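PDB 3BED: PTS system, IIA component from Enterococcus faecalis, which probably relays phosphoryl groups as the IIA component of a mannose/sorbose-type sugar phosphotransferase system. Local coordinates for residues K7-S12 with A53-E58; S38-D43 with Q49-A54; P63-A68 with D112-Y117; T74-A79 with V91-N96. One frame throughout, in Å; residues are numbered along the deposited sequence.

Interaction 1 of 4, residues K7-S12 with A53-E58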
loop_
_atom_site.group_PDB
_atom_site.type_symbol
_atom_site.label_atom_id
_atom_site.label_comp_id
_atom_site.label_asym_id
_atom_site.label_seq_id
_atom_site.Cartn_x
_atom_site.Cartn_y
_atom_site.Cartn_z
ATOM N N LYS A 7 0.712 -11.705 -16.595
ATOM C CA LYS A 7 1.781 -11.716 -15.604
ATOM C C LYS A 7 1.707 -10.447 -14.722
ATOM O O LYS A 7 1.288 -9.370 -15.195
ATOM C CB LYS A 7 3.146 -11.816 -16.257
ATOM C CG LYS A 7 3.304 -13.164 -17.029
ATOM C CD LYS A 7 3.597 -14.331 -16.066
ATOM C CE LYS A 7 3.473 -15.687 -16.759
ATOM N NZ LYS A 7 2.983 -16.742 -15.834
ATOM N N LEU A 8 2.066 -10.608 -13.452
ATOM C CA LEU A 8 2.066 -9.472 -12.500
ATOM C C LEU A 8 3.468 -9.080 -12.103
ATOM O O LEU A 8 4.368 -9.942 -11.911
ATOM C CB LEU A 8 1.267 -9.798 -11.241
ATOM C CG LEU A 8 -0.194 -10.154 -11.449
ATOM C CD1 LEU A 8 -0.771 -10.518 -10.080
ATOM C CD2 LEU A 8 -0.980 -9.021 -12.091
ATOM N N ILE A 9 3.654 -7.767 -11.961
ATOM C CA ILE A 9 4.926 -7.216 -11.496
ATOM C C ILE A 9 4.537 -6.159 -10.470
ATOM O O ILE A 9 3.750 -5.267 -10.786
ATOM C CB ILE A 9 5.725 -6.561 -12.628
ATOM C CG1 ILE A 9 5.997 -7.568 -13.770
ATOM C CG2 ILE A 9 7.064 -5.982 -12.037
ATOM C CD1 ILE A 9 6.689 -6.986 -14.987
ATOM N N LEU A 10 5.118 -6.213 -9.287
ATOM C CA LEU A 10 4.902 -5.102 -8.313
ATOM C C LEU A 10 6.194 -4.335 -8.219
ATOM O O LEU A 10 7.250 -4.931 -8.100
ATOM C CB LEU A 10 4.513 -5.650 -6.914
ATOM C CG LEU A 10 3.383 -6.698 -6.805
ATOM C CD1 LEU A 10 3.064 -6.947 -5.350
ATOM C CD2 LEU A 10 2.150 -6.246 -7.560
HETATM N N MSE A 11 6.104 -3.004 -8.242
HETATM C CA MSE A 11 7.297 -2.166 -8.274
HETATM C C MSE A 11 7.165 -1.077 -7.265
HETATM O O MSE A 11 6.103 -0.444 -7.142
HETATM C CB MSE A 11 7.465 -1.482 -9.651
HETATM C CG MSE A 11 7.602 -2.438 -10.784
HETATM SE SE MSE A 11 8.088 -1.487 -12.440
HETATM C CE MSE A 11 9.794 -0.907 -12.032
ATOM N N SER A 12 8.277 -0.816 -6.568
ATOM C CA SER A 12 8.227 0.288 -5.601
ATOM C C SER A 12 9.563 0.893 -5.299
ATOM O O SER A 12 10.607 0.275 -5.577
ATOM C CB SER A 12 7.643 -0.162 -4.236
ATOM O OG SER A 12 8.513 -1.028 -3.512
ATOM N N ALA A 53 13.754 -4.260 -17.104
ATOM C CA ALA A 53 14.041 -4.809 -18.458
ATOM C C ALA A 53 14.366 -6.309 -18.349
ATOM O O ALA A 53 13.930 -7.091 -19.202
ATOM C CB ALA A 53 15.216 -4.089 -19.107
ATOM N N ALA A 54 15.091 -6.701 -17.293
ATOM C CA ALA A 54 15.458 -8.117 -17.122
ATOM C C ALA A 54 14.220 -8.996 -17.003
ATOM O O ALA A 54 14.173 -10.104 -17.567
ATOM C CB ALA A 54 16.350 -8.274 -15.939
ATOM N N ILE A 55 13.215 -8.513 -16.277
ATOM C CA ILE A 55 11.968 -9.232 -16.100
ATOM C C ILE A 55 11.159 -9.256 -17.395
ATOM O O ILE A 55 10.679 -10.315 -17.835
ATOM C CB ILE A 55 11.144 -8.543 -15.007
ATOM C CG1 ILE A 55 11.861 -8.699 -13.655
ATOM C CG2 ILE A 55 9.731 -9.118 -14.960
ATOM C CD1 ILE A 55 11.338 -7.749 -12.581
ATOM N N LEU A 56 11.028 -8.104 -18.046
ATOM C CA LEU A 56 10.189 -8.024 -19.262
ATOM C C LEU A 56 10.819 -8.787 -20.435
ATOM O O LEU A 56 10.095 -9.388 -21.250
ATOM C CB LEU A 56 9.947 -6.585 -19.673
ATOM C CG LEU A 56 9.110 -5.714 -18.709
ATOM C CD1 LEU A 56 8.971 -4.309 -19.273
ATOM C CD2 LEU A 56 7.728 -6.263 -18.417
ATOM N N LYS A 57 12.140 -8.756 -20.507
ATOM C CA LYS A 57 12.856 -9.466 -21.583
ATOM C C LYS A 57 12.708 -10.962 -21.424
ATOM O O LYS A 57 12.576 -11.688 -22.429
ATOM C CB LYS A 57 14.335 -9.109 -21.602
ATOM C CG LYS A 57 14.629 -7.734 -22.136
ATOM C CD LYS A 57 16.132 -7.424 -22.073
ATOM C CE LYS A 57 16.428 -5.971 -22.456
ATOM N NZ LYS A 57 17.876 -5.616 -22.139
ATOM N N GLU A 58 12.743 -11.422 -20.176
ATOM C CA GLU A 58 12.615 -12.837 -19.865
ATOM C C GLU A 58 11.236 -13.344 -20.306
ATOM O O GLU A 58 11.120 -14.479 -20.808
ATOM C CB GLU A 58 12.849 -13.081 -18.369
ATOM C CG GLU A 58 12.456 -14.480 -17.864
ATOM C CD GLU A 58 13.416 -15.580 -18.303
ATOM O OE1 GLU A 58 14.506 -15.275 -18.841
ATOM O OE2 GLU A 58 13.066 -16.760 -18.098
#
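Ile9 meets Ile55 and Leu56 through one methyl: its CD1 lies 3.7 Å from Ile55 CG2 and 3.7 Å from Leu56 CD2. Ile9 and Ile55 lie side by side and point opposite ways, the long branch of the strand residue reaching the short branch of the helix residue, whereas Leu56 comes in crosswise to Ile9. An extended chi2 of 175° carries Ile9 CD1 out from the strand toward the helix. Ile55 offers CG2 because that methyl stands opposite its own backbone N, leaving CG1 beside it. This is the beta-alpha-beta crossover of a parallel alpha/beta sheet: helix 44-59 links strand 35-39 to strand 64-68 and passes over strand 7-13, which lies between them. Alternation along strand 7-13 turns Ile9 to the helix, while Leu8 and Leu10 face other neighbours, Leu8 packing on Ala34 and Leu10 on Ile36 and Leu67. Leu56 aims its CB past the strand and reaches it by CD2 alone, its side chain also packing on Tyr86 and on Ala82 of helix 74-82. Ile55 touches Ala35 and Val37 of the adjacent strand 35-39.

Interaction 2 of 4, residues S38-D43 with Q49-A54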
loop_
_atom_site.group_PDB
_atom_site.type_symbol
_atom_site.label_atom_id
_atom_site.label_comp_id
_atom_site.label_asym_id
_atom_site.label_seq_id
_atom_site.Cartn_x
_atom_site.Cartn_y
_atom_site.Cartn_z
ATOM N N SER A 38 12.408 -3.655 -6.726
ATOM C CA SER A 38 12.678 -2.905 -5.506
ATOM C C SER A 38 13.742 -1.877 -5.839
ATOM O O SER A 38 14.937 -2.233 -6.033
ATOM C CB SER A 38 13.222 -3.863 -4.444
ATOM O OG SER A 38 12.183 -4.755 -4.039
HETATM N N MSE A 39 13.337 -0.616 -5.995
HETATM C CA MSE A 39 14.322 0.411 -6.351
HETATM C C MSE A 39 15.008 0.900 -5.089
HETATM O O MSE A 39 14.399 1.541 -4.240
HETATM C CB MSE A 39 13.668 1.610 -7.058
HETATM C CG MSE A 39 14.723 2.659 -7.428
HETATM SE SE MSE A 39 13.926 4.256 -8.200
HETATM C CE MSE A 39 13.238 4.953 -6.616
ATOM N N THR A 40 16.278 0.616 -4.954
ATOM C CA THR A 40 16.981 1.053 -3.756
ATOM C C THR A 40 17.475 2.487 -3.911
ATOM O O THR A 40 17.362 3.094 -4.999
ATOM C CB THR A 40 18.196 0.174 -3.502
ATOM O OG1 THR A 40 19.156 0.420 -4.518
ATOM C CG2 THR A 40 17.786 -1.299 -3.494
ATOM N N ALA A 41 18.026 3.030 -2.821
ATOM C CA ALA A 41 18.556 4.388 -2.857
ATOM C C ALA A 41 19.741 4.513 -3.820
ATOM O O ALA A 41 20.023 5.611 -4.304
ATOM C CB ALA A 41 18.911 4.873 -1.455
ATOM N N GLU A 42 20.369 3.381 -4.159
ATOM C CA GLU A 42 21.493 3.401 -5.105
ATOM C C GLU A 42 21.112 3.155 -6.552
ATOM O O GLU A 42 21.937 3.330 -7.446
ATOM C CB GLU A 42 22.565 2.389 -4.697
ATOM C CG GLU A 42 23.376 2.845 -3.483
ATOM C CD GLU A 42 22.539 2.801 -2.216
ATOM O OE1 GLU A 42 21.794 1.808 -2.035
ATOM O OE2 GLU A 42 22.595 3.781 -1.431
ATOM N N ASP A 43 19.855 2.801 -6.815
ATOM C CA ASP A 43 19.485 2.432 -8.173
ATOM C C ASP A 43 19.363 3.595 -9.130
ATOM O O ASP A 43 19.917 3.547 -10.220
ATOM C CB ASP A 43 18.196 1.634 -8.217
ATOM C CG ASP A 43 18.416 0.154 -7.922
ATOM O OD1 ASP A 43 19.515 -0.432 -8.190
ATOM O OD2 ASP A 43 17.490 -0.439 -7.388
ATOM N N GLN A 49 15.543 0.902 -14.626
ATOM C CA GLN A 49 15.232 0.459 -15.987
ATOM C C GLN A 49 15.780 -0.930 -16.254
ATOM O O GLN A 49 15.108 -1.753 -16.877
ATOM C CB GLN A 49 15.854 1.424 -17.000
ATOM C CG GLN A 49 15.115 2.753 -17.145
ATOM C CD GLN A 49 15.817 3.700 -18.155
ATOM O OE1 GLN A 49 17.028 3.712 -18.266
ATOM N NE2 GLN A 49 15.036 4.498 -18.864
ATOM N N ALA A 50 16.993 -1.181 -15.791
ATOM C CA ALA A 50 17.625 -2.459 -16.070
ATOM C C ALA A 50 16.901 -3.580 -15.312
ATOM O O ALA A 50 16.723 -4.685 -15.841
ATOM C CB ALA A 50 19.120 -2.439 -15.705
ATOM N N LYS A 51 16.466 -3.311 -14.082
ATOM C CA LYS A 51 15.773 -4.345 -13.299
ATOM C C LYS A 51 14.450 -4.710 -13.964
ATOM O O LYS A 51 14.123 -5.895 -14.078
ATOM C CB LYS A 51 15.530 -3.874 -11.875
ATOM C CG LYS A 51 16.791 -3.894 -11.027
ATOM C CD LYS A 51 16.462 -3.397 -9.619
ATOM C CE LYS A 51 17.660 -3.522 -8.698
ATOM N NZ LYS A 51 17.341 -3.195 -7.239
ATOM N N LEU A 52 13.676 -3.703 -14.384
ATOM C CA LEU A 52 12.428 -4.043 -15.060
ATOM C C LEU A 52 12.727 -4.734 -16.409
ATOM O O LEU A 52 12.017 -5.669 -16.810
ATOM C CB LEU A 52 11.577 -2.806 -15.313
ATOM C CG LEU A 52 10.235 -3.027 -15.978
ATOM C CD1 LEU A 52 9.375 -4.020 -15.191
ATOM C CD2 LEU A 52 9.493 -1.712 -16.203
ATOM N N ALA A 53 13.754 -4.260 -17.104
ATOM C CA ALA A 53 14.041 -4.809 -18.458
ATOM C C ALA A 53 14.366 -6.309 -18.349
ATOM O O ALA A 53 13.930 -7.091 -19.202
ATOM C CB ALA A 53 15.216 -4.089 -19.107
ATOM N N ALA A 54 15.091 -6.701 -17.293
ATOM C CA ALA A 54 15.458 -8.117 -17.122
ATOM C C ALA A 54 14.220 -8.996 -17.003
ATOM O O ALA A 54 14.173 -10.104 -17.567
ATOM C CB ALA A 54 16.350 -8.274 -15.939
HETATM O O HOH W 1 14.816 -5.590 -7.455
#
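Lys51 grips Ser38 and Asp43 with its ammonium group, at the end of strand 35-39 and in the turn that follows. NZ donates to Ser38 O at 2.9 Å, close to the line of the carbonyl (C=O...N angle 163°), and to Asp43 OD2 at 2.8 Å, meeting the oxygen's syn lone pair in a salt bridge. The side chain is fully extended beyond CG, which lets it span the gap and run roughly perpendicular to the Asp43 side chain. OD2 takes a second bond: Thr40 N reaches it at 2.9 Å from above the carboxylate plane, 44° out of it. Two donors therefore hold the carboxylate in place and would probably favour its ionised form. The other side is looser. Thr40 CG2 stays 4.2 Å from Lys51 NZ, a water bridges Ser38 N to NZ with a weak bond at the lysine end, and exposed Ala41 and Glu42 form the outer bend, where Thr40 OG1 accepts from Glu42 N in an ST turn. The clamp ties the middle of helix 44-59 to the outermost strand before it; behind it, Met39 packs on Thr74 and Pro75 of helix 74-82, and Leu52 on Ile9, Met11 and Val78.

Interaction 3 of 4, residues P63-A68 with D112-Y117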
loop_
_atom_site.group_PDB
_atom_site.type_symbol
_atom_site.label_atom_id
_atom_site.label_comp_id
_atom_site.label_asym_id
_atom_site.label_seq_id
_atom_site.Cartn_x
_atom_site.Cartn_y
_atom_site.Cartn_z
ATOM N N PRO A 63 0.871 -10.599 -22.130
ATOM C CA PRO A 63 0.095 -9.627 -21.330
ATOM C C PRO A 63 0.604 -9.551 -19.897
ATOM O O PRO A 63 0.832 -10.580 -19.240
ATOM C CB PRO A 63 -1.332 -10.186 -21.382
ATOM C CG PRO A 63 -1.368 -10.883 -22.728
ATOM C CD PRO A 63 -0.026 -11.551 -22.838
ATOM N N THR A 64 0.877 -8.321 -19.469
ATOM C CA THR A 64 1.540 -8.072 -18.195
ATOM C C THR A 64 0.993 -6.833 -17.534
ATOM O O THR A 64 0.721 -5.847 -18.220
ATOM C CB THR A 64 3.043 -7.866 -18.432
ATOM O OG1 THR A 64 3.613 -9.082 -18.964
ATOM C CG2 THR A 64 3.740 -7.521 -17.107
ATOM N N LEU A 65 0.808 -6.863 -16.208
ATOM C CA LEU A 65 0.391 -5.668 -15.484
ATOM C C LEU A 65 1.410 -5.348 -14.419
ATOM O O LEU A 65 1.785 -6.217 -13.613
ATOM C CB LEU A 65 -0.939 -5.937 -14.820
ATOM C CG LEU A 65 -1.619 -4.812 -14.074
ATOM C CD1 LEU A 65 -1.665 -3.531 -14.868
ATOM C CD2 LEU A 65 -3.028 -5.277 -13.776
ATOM N N VAL A 66 1.847 -4.100 -14.421
ATOM C CA VAL A 66 2.693 -3.582 -13.349
ATOM C C VAL A 66 1.763 -2.862 -12.377
ATOM O O VAL A 66 0.936 -2.031 -12.789
ATOM C CB VAL A 66 3.717 -2.529 -13.862
ATOM C CG1 VAL A 66 4.396 -1.835 -12.686
ATOM C CG2 VAL A 66 4.798 -3.223 -14.714
ATOM N N LEU A 67 1.888 -3.181 -11.096
ATOM C CA LEU A 67 1.230 -2.398 -10.030
ATOM C C LEU A 67 2.348 -1.609 -9.392
ATOM O O LEU A 67 3.245 -2.214 -8.772
ATOM C CB LEU A 67 0.603 -3.310 -8.992
ATOM C CG LEU A 67 -0.474 -4.261 -9.544
ATOM C CD1 LEU A 67 -1.247 -4.943 -8.429
ATOM C CD2 LEU A 67 -1.423 -3.544 -10.548
ATOM N N ALA A 68 2.323 -0.281 -9.561
ATOM C CA ALA A 68 3.448 0.573 -9.077
ATOM C C ALA A 68 3.013 1.302 -7.834
ATOM O O ALA A 68 1.806 1.675 -7.693
ATOM C CB ALA A 68 3.800 1.636 -10.183
ATOM N N ASP A 112 -6.471 -4.834 -20.219
ATOM C CA ASP A 112 -7.173 -3.588 -20.056
ATOM C C ASP A 112 -8.334 -3.769 -19.065
ATOM O O ASP A 112 -8.604 -2.869 -18.241
ATOM C CB ASP A 112 -7.688 -3.091 -21.422
ATOM C CG ASP A 112 -6.555 -2.580 -22.306
ATOM O OD1 ASP A 112 -5.951 -1.555 -21.951
ATOM O OD2 ASP A 112 -6.218 -3.245 -23.305
ATOM N N GLU A 113 -9.013 -4.920 -19.146
ATOM C CA GLU A 113 -10.109 -5.197 -18.222
ATOM C C GLU A 113 -9.554 -5.350 -16.816
ATOM O O GLU A 113 -10.128 -4.835 -15.861
ATOM C CB GLU A 113 -10.838 -6.474 -18.596
ATOM C CG GLU A 113 -11.990 -6.770 -17.651
ATOM C CD GLU A 113 -12.911 -7.813 -18.201
ATOM O OE1 GLU A 113 -13.038 -7.855 -19.449
ATOM O OE2 GLU A 113 -13.502 -8.578 -17.406
ATOM N N LEU A 114 -8.421 -6.046 -16.725
ATOM C CA LEU A 114 -7.793 -6.282 -15.428
ATOM C C LEU A 114 -7.305 -4.956 -14.817
ATOM O O LEU A 114 -7.574 -4.702 -13.642
ATOM C CB LEU A 114 -6.643 -7.261 -15.570
ATOM C CG LEU A 114 -5.938 -7.527 -14.251
ATOM C CD1 LEU A 114 -6.897 -8.145 -13.224
ATOM C CD2 LEU A 114 -4.725 -8.375 -14.472
ATOM N N ALA A 115 -6.639 -4.091 -15.598
ATOM C CA ALA A 115 -6.264 -2.766 -15.068
ATOM C C ALA A 115 -7.467 -1.929 -14.580
ATOM O O ALA A 115 -7.421 -1.274 -13.527
ATOM C CB ALA A 115 -5.419 -1.991 -16.100
ATOM N N ALA A 116 -8.561 -1.962 -15.336
ATOM C CA ALA A 116 -9.717 -1.185 -14.946
ATOM C C ALA A 116 -10.307 -1.727 -13.630
ATOM O O ALA A 116 -10.652 -0.962 -12.732
ATOM C CB ALA A 116 -10.776 -1.177 -16.074
ATOM N N TYR A 117 -10.398 -3.057 -13.528
ATOM C CA TYR A 117 -10.904 -3.708 -12.326
ATOM C C TYR A 117 -10.047 -3.339 -11.096
ATOM O O TYR A 117 -10.584 -2.952 -10.050
ATOM C CB TYR A 117 -10.908 -5.228 -12.536
ATOM C CG TYR A 117 -11.315 -5.984 -11.305
ATOM C CD1 TYR A 117 -12.609 -5.831 -10.769
ATOM C CD2 TYR A 117 -10.404 -6.827 -10.659
ATOM C CE1 TYR A 117 -12.991 -6.523 -9.631
ATOM C CE2 TYR A 117 -10.778 -7.524 -9.512
ATOM C CZ TYR A 117 -12.078 -7.370 -9.016
ATOM O OH TYR A 117 -12.429 -8.052 -7.858
#
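Leu65 of strand 64-68 packs against Leu114 and Ala115 of helix 111-124, a helix-on-sheet contact of the parallel alpha/beta fold. Helix 111-124 covers the face of the sheet opposite to the one under helix 44-59, and strand 64-68 is interior, hydrogen-bonded between strands 7-13 and 89-93. From CA, the Leu65 CB points at the helix but stands off from it. With CG anti to the backbone N (chi1 -176°), the branch point leans over the carbonyl side and spreads its two methyls toward neighbouring helix residues. CD1 comes alongside the Ala115 methyl, 4.2 Å from Ala115 CB, a loose touch. CD2 does the closer packing, 3.6 Å from Leu114 CD2 and 3.7 Å from Leu114 CG, the two leucine side chains meeting at a slant. Leu65 was modelled in two conformers, and these tip contacts belong to the one described. Further along the same helix Leu118 packs on Leu65, and Arg90 from the neighbouring strand touches it while making a salt bridge with Asp112. Ala115 also lies against Val92 and, at the dimer interface, Thr128 of the second subunit, so its small methyl serves both sheet and partner chain. Besides Leu114, Leu65 CD2 also reaches the helix backbone, coming within 4.2 Å of Ala115 N.

Interaction 4 of 4, residues T74-A79 with V91-N96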
loop_
_atom_site.group_PDB
_atom_site.type_symbol
_atom_site.label_atom_id
_atom_site.label_comp_id
_atom_site.label_asym_id
_atom_site.label_seq_id
_atom_site.Cartn_x
_atom_site.Cartn_y
_atom_site.Cartn_z
ATOM N N THR A 74 10.049 7.384 -9.868
ATOM C CA THR A 74 10.898 6.704 -10.841
ATOM C C THR A 74 10.412 5.294 -11.159
ATOM O O THR A 74 10.354 4.922 -12.323
ATOM C CB THR A 74 12.372 6.766 -10.460
ATOM O OG1 THR A 74 12.705 8.158 -10.330
ATOM C CG2 THR A 74 13.177 6.133 -11.516
ATOM N N PRO A 75 10.038 4.494 -10.135
ATOM C CA PRO A 75 9.539 3.141 -10.505
ATOM C C PRO A 75 8.367 3.194 -11.486
ATOM O O PRO A 75 8.387 2.494 -12.506
ATOM C CB PRO A 75 9.116 2.540 -9.144
ATOM C CG PRO A 75 10.090 3.267 -8.156
ATOM C CD PRO A 75 10.145 4.675 -8.677
ATOM N N CYS A 76 7.357 4.011 -11.161
ATOM C CA CYS A 76 6.227 4.147 -12.058
ATOM C C CYS A 76 6.627 4.705 -13.441
ATOM O O CYS A 76 6.174 4.189 -14.495
ATOM C CB CYS A 76 5.146 4.977 -11.397
ATOM S SG CYS A 76 3.545 4.867 -12.269
ATOM N N ASN A 77 7.495 5.728 -13.460
ATOM C CA ASN A 77 7.930 6.278 -14.759
ATOM C C ASN A 77 8.625 5.221 -15.631
ATOM O O ASN A 77 8.452 5.151 -16.838
ATOM C CB ASN A 77 8.904 7.438 -14.532
ATOM C CG ASN A 77 8.252 8.617 -13.811
ATOM O OD1 ASN A 77 7.023 8.792 -13.850
ATOM N ND2 ASN A 77 9.086 9.461 -13.198
ATOM N N VAL A 78 9.415 4.395 -14.985
ATOM C CA VAL A 78 10.155 3.355 -15.697
ATOM C C VAL A 78 9.179 2.328 -16.311
ATOM O O VAL A 78 9.363 1.919 -17.444
ATOM C CB VAL A 78 11.123 2.716 -14.755
ATOM C CG1 VAL A 78 11.632 1.325 -15.268
ATOM C CG2 VAL A 78 12.253 3.670 -14.492
ATOM N N ALA A 79 8.133 1.968 -15.553
ATOM C CA ALA A 79 7.076 1.065 -16.039
ATOM C C ALA A 79 6.378 1.716 -17.227
ATOM O O ALA A 79 6.209 1.079 -18.280
ATOM C CB ALA A 79 6.065 0.734 -14.913
ATOM N N VAL A 91 -0.022 -0.498 -16.739
ATOM C CA VAL A 91 0.495 -0.005 -15.464
ATOM C C VAL A 91 -0.633 0.633 -14.689
ATOM O O VAL A 91 -1.362 1.458 -15.223
ATOM C CB VAL A 91 1.596 1.065 -15.687
ATOM C CG1 VAL A 91 2.129 1.592 -14.342
ATOM C CG2 VAL A 91 2.764 0.490 -16.537
ATOM N N VAL A 92 -0.774 0.233 -13.417
ATOM C CA VAL A 92 -1.663 0.899 -12.472
ATOM C C VAL A 92 -0.817 1.376 -11.288
ATOM O O VAL A 92 -0.008 0.608 -10.736
ATOM C CB VAL A 92 -2.756 -0.060 -11.973
ATOM C CG1 VAL A 92 -3.685 0.628 -10.983
ATOM C CG2 VAL A 92 -3.553 -0.622 -13.183
ATOM N N ALA A 93 -1.026 2.634 -10.907
ATOM C CA ALA A 93 -0.293 3.202 -9.749
ATOM C C ALA A 93 -1.189 3.216 -8.503
ATOM O O ALA A 93 -2.410 3.045 -8.627
ATOM C CB ALA A 93 0.166 4.647 -10.073
ATOM N N GLY A 94 -0.580 3.414 -7.316
ATOM C CA GLY A 94 -1.322 3.519 -6.072
ATOM C C GLY A 94 -1.433 2.194 -5.323
ATOM O O GLY A 94 -2.325 2.038 -4.499
ATOM N N LEU A 95 -0.498 1.257 -5.566
ATOM C CA LEU A 95 -0.572 -0.088 -4.968
ATOM C C LEU A 95 -0.960 -0.083 -3.512
ATOM O O LEU A 95 -0.302 0.564 -2.699
ATOM C CB LEU A 95 0.829 -0.720 -5.052
ATOM C CG LEU A 95 1.110 -2.090 -4.434
ATOM C CD1 LEU A 95 0.208 -3.175 -5.001
ATOM C CD2 LEU A 95 2.625 -2.490 -4.602
ATOM N N ASN A 96 -2.031 -0.821 -3.191
ATOM C CA ASN A 96 -2.375 -1.125 -1.827
ATOM C C ASN A 96 -2.705 -2.620 -1.763
ATOM O O ASN A 96 -2.722 -3.329 -2.808
ATOM C CB ASN A 96 -3.509 -0.245 -1.264
ATOM C CG ASN A 96 -4.723 -0.222 -2.165
ATOM O OD1 ASN A 96 -4.959 -1.173 -2.946
ATOM N ND2 ASN A 96 -5.521 0.902 -2.070
#
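Val91 and Ala93 of strand 89-93 receive Cys76 and Ala79 of helix 74-82, the connecting helix of a beta-alpha-beta unit that runs from strand 64-68 to strand 89-93. The short helix and strand segments are nearly antiparallel, at 161°, with axes 9.3 Å apart. Val91 is the fork of the contact. Its CG2 presses on Ala79 CB at 3.7 Å, while a chi1 of 179° swings CG1 to the side away from the backbone N, where it touches both Ala79 CB and Cys76 SG, each at 4.1 Å. The sulfur also reaches Ala93 CB at 4.0 Å, and so spans the two strand residues that face the helix. In the next shell, Ala79 leans on Val66 and Cys76 on Ala68 of the adjoining strand, and Ile129 of the second subunit touches both Cys76 and Val91. Val92 and Ala93 pair in an antiparallel ladder with a strand of that second subunit, consistent with the exchanged C-terminal strand of mannose-type IIA dimers. Gly94 then turns the chain with a positive phi, a conformation in which a CB would crowd the carbonyl oxygen of Ala93. Asn96 N-caps the next helix, its OD1 accepting from Met99 N, while its ND2 donates to Gly122 O and to Gly94 O of the second subunit.

How the interactions relate
Interactions 1, 3 and 4 are buried and apolar, each seating a helix on the parallel sheet of the chain; interaction 2 is a surface contact made of charge and hydrogen bonds. Interactions 1 and 2 use the same helix 44-59, the first on a strand inside the sheet, the second at the edge, and their neighbouring strands are probably hydrogen-bonded from Met39 N to Ser12 O at 2.9 Å. Interaction 3 works from the other face of the sheet than interactions 1 and 4. Strands 64-68 and 89-93 link it to interaction 4, with Ala68 N probably hydrogen-bonded to Val92 O at 2.8 Å. The second subunit touches interactions 3 and 4, most extensively 4, but not interaction 1.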